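Local coordinates for protein geobacter metallireducens SMUG1 (Geobacter metallireducens, PDB 5H99) that belongs to the uracil DNA glycosylase superfamily as a bacterial SMUG1, an alpha/beta protein built round a parallel sheet, at residues A37-V42 and N87-R92. The protein carries 1 engineered substitution. Numbering follows the deposited sequence.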
ATOM      1  N   ALA A  37      -6.510  -3.813  11.114  1.00 29.95           N
ATOM      2  CA  ALA A  37      -7.013  -4.558   9.967  1.00 23.94           C
ATOM      3  C   ALA A  37      -5.997  -5.619   9.569  1.00 27.51           C
ATOM      4  O   ALA A  37      -5.843  -5.935   8.390  1.00 31.03           O
ATOM      5  CB  ALA A  37      -7.307  -3.625   8.802  1.00 20.23           C
ATOM      6  N   ARG A  38      -5.298  -6.149  10.568  1.00 29.72           N
ATOM      7  CA  ARG A  38      -4.288  -7.178  10.350  1.00 28.98           C
ATOM      8  C   ARG A  38      -4.851  -8.408   9.651  1.00 30.49           C
ATOM      9  O   ARG A  38      -4.170  -9.030   8.845  1.00 26.08           O
ATOM     10  CB  ARG A  38      -3.650  -7.606  11.673  1.00 20.43           C
ATOM     11  CG  ARG A  38      -2.474  -8.550  11.477  1.00 23.20           C
ATOM     12  CD  ARG A  38      -1.937  -9.102  12.783  1.00 22.09           C
ATOM     13  NE  ARG A  38      -0.794  -9.980  12.551  1.00 21.20           N
ATOM     14  CZ  ARG A  38      -0.886 -11.242  12.144  1.00 35.78           C
ATOM     15  NH1 ARG A  38      -2.076 -11.783  11.920  1.00 22.47           N
ATOM     16  NH2 ARG A  38       0.212 -11.961  11.956  1.00 31.53           N
ATOM     17  N   GLU A  39      -6.088  -8.769   9.976  1.00 22.66           N
ATOM     18  CA  GLU A  39      -6.671 -10.012   9.484  1.00 34.45           C
ATOM     19  C   GLU A  39      -6.894 -10.011   7.958  1.00 32.78           C
ATOM     20  O   GLU A  39      -6.408 -10.916   7.269  1.00 28.73           O
ATOM     21  CB  GLU A  39      -7.980 -10.300  10.231  1.00 37.44           C
ATOM     22  CG  GLU A  39      -8.394 -11.753  10.274  1.00 36.49           C
ATOM     23  CD  GLU A  39      -9.632 -11.962  11.123  1.00 38.40           C
ATOM     24  OE1 GLU A  39     -10.745 -11.673  10.634  1.00 40.97           O
ATOM     25  OE2 GLU A  39      -9.493 -12.410  12.282  1.00 30.54           O
ATOM     26  N   PRO A  40      -7.612  -9.004   7.415  1.00 27.28           N
ATOM     27  CA  PRO A  40      -7.730  -9.002   5.951  1.00 22.73           C
ATOM     28  C   PRO A  40      -6.399  -8.743   5.245  1.00 26.69           C
ATOM     29  O   PRO A  40      -6.169  -9.275   4.156  1.00 26.13           O
ATOM     30  CB  PRO A  40      -8.721  -7.867   5.676  1.00 19.93           C
ATOM     31  CG  PRO A  40      -8.647  -6.997   6.872  1.00 29.72           C
ATOM     32  CD  PRO A  40      -8.387  -7.904   8.022  1.00 23.76           C
ATOM     33  N   HIS A  41      -5.545  -7.924   5.852  1.00 23.22           N
ATOM     34  CA  HIS A  41      -4.234  -7.620   5.288  1.00 24.57           C
ATOM     35  C   HIS A  41      -3.384  -8.878   5.142  1.00 21.50           C
ATOM     36  O   HIS A  41      -2.751  -9.103   4.110  1.00 21.33           O
ATOM     37  CB  HIS A  41      -3.505  -6.594   6.159  1.00 24.34           C
ATOM     38  CG  HIS A  41      -2.116  -6.289   5.695  1.00 23.03           C
ATOM     39  ND1 HIS A  41      -1.853  -5.509   4.589  1.00 20.01           N
ATOM     40  CD2 HIS A  41      -0.909  -6.659   6.187  1.00 17.97           C
ATOM     41  CE1 HIS A  41      -0.547  -5.412   4.419  1.00 31.79           C
ATOM     42  NE2 HIS A  41       0.049  -6.102   5.377  1.00 24.75           N
ATOM     43  N   VAL A  42      -3.392  -9.702   6.183  1.00 24.74           N
ATOM     44  CA  VAL A  42      -2.606 -10.925   6.219  1.00 19.65           C
ATOM     45  C   VAL A  42      -3.259 -11.962   5.312  1.00 23.45           C
ATOM     46  O   VAL A  42      -2.576 -12.799   4.721  1.00 27.63           O
ATOM     47  CB  VAL A  42      -2.465 -11.457   7.667  1.00 32.91           C
ATOM     48  CG1 VAL A  42      -2.212 -12.960   7.698  1.00 26.64           C
ATOM     49  CG2 VAL A  42      -1.357 -10.709   8.394  1.00 28.38           C
ATOM     50  N   ASN A  87     -12.351 -11.414   3.297  1.00 47.82           N
ATOM     51  CA  ASN A  87     -13.188 -11.066   4.435  1.00 61.57           C
ATOM     52  C   ASN A  87     -12.303 -10.951   5.663  1.00 49.41           C
ATOM     53  O   ASN A  87     -11.248 -11.584   5.728  1.00 47.02           O
ATOM     54  CB  ASN A  87     -14.258 -12.134   4.668  1.00 63.35           C
ATOM     55  CG  ASN A  87     -15.593 -11.780   4.049  1.00 68.04           C
ATOM     56  OD1 ASN A  87     -15.669 -10.974   3.122  1.00 71.46           O
ATOM     57  ND2 ASN A  87     -16.657 -12.393   4.555  1.00 71.45           N
ATOM     58  N   GLY A  88     -12.703 -10.140   6.634  1.00 37.99           N
ATOM     59  CA  GLY A  88     -11.918 -10.049   7.849  1.00 51.15           C
ATOM     60  C   GLY A  88     -12.481  -9.205   8.970  1.00 45.63           C
ATOM     61  O   GLY A  88     -13.430  -8.439   8.791  1.00 36.21           O
ATOM     62  N   THR A  89     -11.873  -9.358  10.140  1.00 47.72           N
ATOM     63  CA  THR A  89     -12.176  -8.526  11.290  1.00 41.99           C
ATOM     64  C   THR A  89     -11.434  -7.207  11.162  1.00 37.69           C
ATOM     65  O   THR A  89     -10.206  -7.186  11.073  1.00 40.14           O
ATOM     66  CB  THR A  89     -11.788  -9.215  12.610  1.00 43.69           C
ATOM     67  OG1 THR A  89     -12.743 -10.240  12.915  1.00 45.64           O
ATOM     68  CG2 THR A  89     -11.749  -8.207  13.751  1.00 27.65           C
ATOM     69  N   VAL A  90     -12.175  -6.107  11.137  1.00 37.67           N
ATOM     70  CA  VAL A  90     -11.557  -4.791  11.149  1.00 45.58           C
ATOM     71  C   VAL A  90     -12.104  -3.987  12.316  1.00 37.80           C
ATOM     72  O   VAL A  90     -13.268  -3.587  12.321  1.00 38.07           O
ATOM     73  CB  VAL A  90     -11.800  -4.025   9.833  1.00 28.98           C
ATOM     74  CG1 VAL A  90     -11.200  -2.631   9.915  1.00 31.50           C
ATOM     75  CG2 VAL A  90     -11.210  -4.790   8.658  1.00 26.32           C
ATOM     76  N   THR A  91     -11.254  -3.756  13.309  1.00 27.36           N
ATOM     77  CA  THR A  91     -11.650  -2.988  14.478  1.00 34.78           C
ATOM     78  C   THR A  91     -11.260  -1.535  14.271  1.00 35.40           C
ATOM     79  O   THR A  91     -10.388  -1.224  13.462  1.00 37.57           O
ATOM     80  CB  THR A  91     -11.003  -3.523  15.770  1.00 35.05           C
ATOM     81  OG1 THR A  91      -9.577  -3.414  15.677  1.00 46.47           O
ATOM     82  CG2 THR A  91     -11.386  -4.977  15.997  1.00 22.40           C
ATOM     83  N   ARG A  92     -11.921  -0.645  14.999  1.00 36.35           N
ATOM     84  CA  ARG A  92     -11.681   0.780  14.846  1.00 29.79           C
ATOM     85  C   ARG A  92     -10.397   1.172  15.561  1.00 29.39           C
ATOM     86  O   ARG A  92     -10.098   0.651  16.637  1.00 27.48           O
ATOM     87  CB  ARG A  92     -12.874   1.575  15.376  1.00 38.96           C
ATOM     88  CG  ARG A  92     -14.180   1.163  14.722  1.00 38.49           C
ATOM     89  CD  ARG A  92     -15.313   2.121  15.030  1.00 30.27           C
ATOM     90  NE  ARG A  92     -16.579   1.610  14.510  1.00 39.76           N
ATOM     91  CZ  ARG A  92     -17.097   1.960  13.338  1.00 46.48           C
ATOM     92  NH1 ARG A  92     -16.454   2.819  12.557  1.00 45.00           N
ATOM     93  NH2 ARG A  92     -18.253   1.447  12.940  1.00 40.00           N
TER
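E39 OE1 takes the backbone N-H of T89 at 2.6 Å between OE1 and N, with a moderately bent angle of 150° at the hydrogen. The amide reaches the oxygen from above the carboxylate plane, 46° out of it. T89 OG1 lies 3.4 Å from the same OE1, at most a weak second contact. With CG anti to the backbone N (chi1 -156°) and the chain extended beyond it, E39 leans out from the first turn of helix 38-48 and brings its carboxylate beside T89, where OE1 also lies 3.3 Å from T89 CB. E39 and T89 are both exposed, so this polar edge of the contact lies at the protein surface.

Next to this polar edge the contact turns apolar and more buried. The P40 ring, in the first turn of the helix, packs by CG against V90 CG2 at 3.8 Å, the two side chains crossing at about a right angle, while P40 CD rests 3.6 Å from T89 O. A37, at the N-cap position, adds its CB 4.1 Å from V90 CG2. In this alpha/beta fold of the uracil DNA glycosylase superfamily, the irregular 87-92 segment belongs to the long connection between helices 77-82 and 112-125 and runs past the N-terminal end of helix 38-48. I86 and F105 also touch P40, and V102 and Y36 pack on V90. G88 passes close to P40, its CA 4.1 Å from P40 CD.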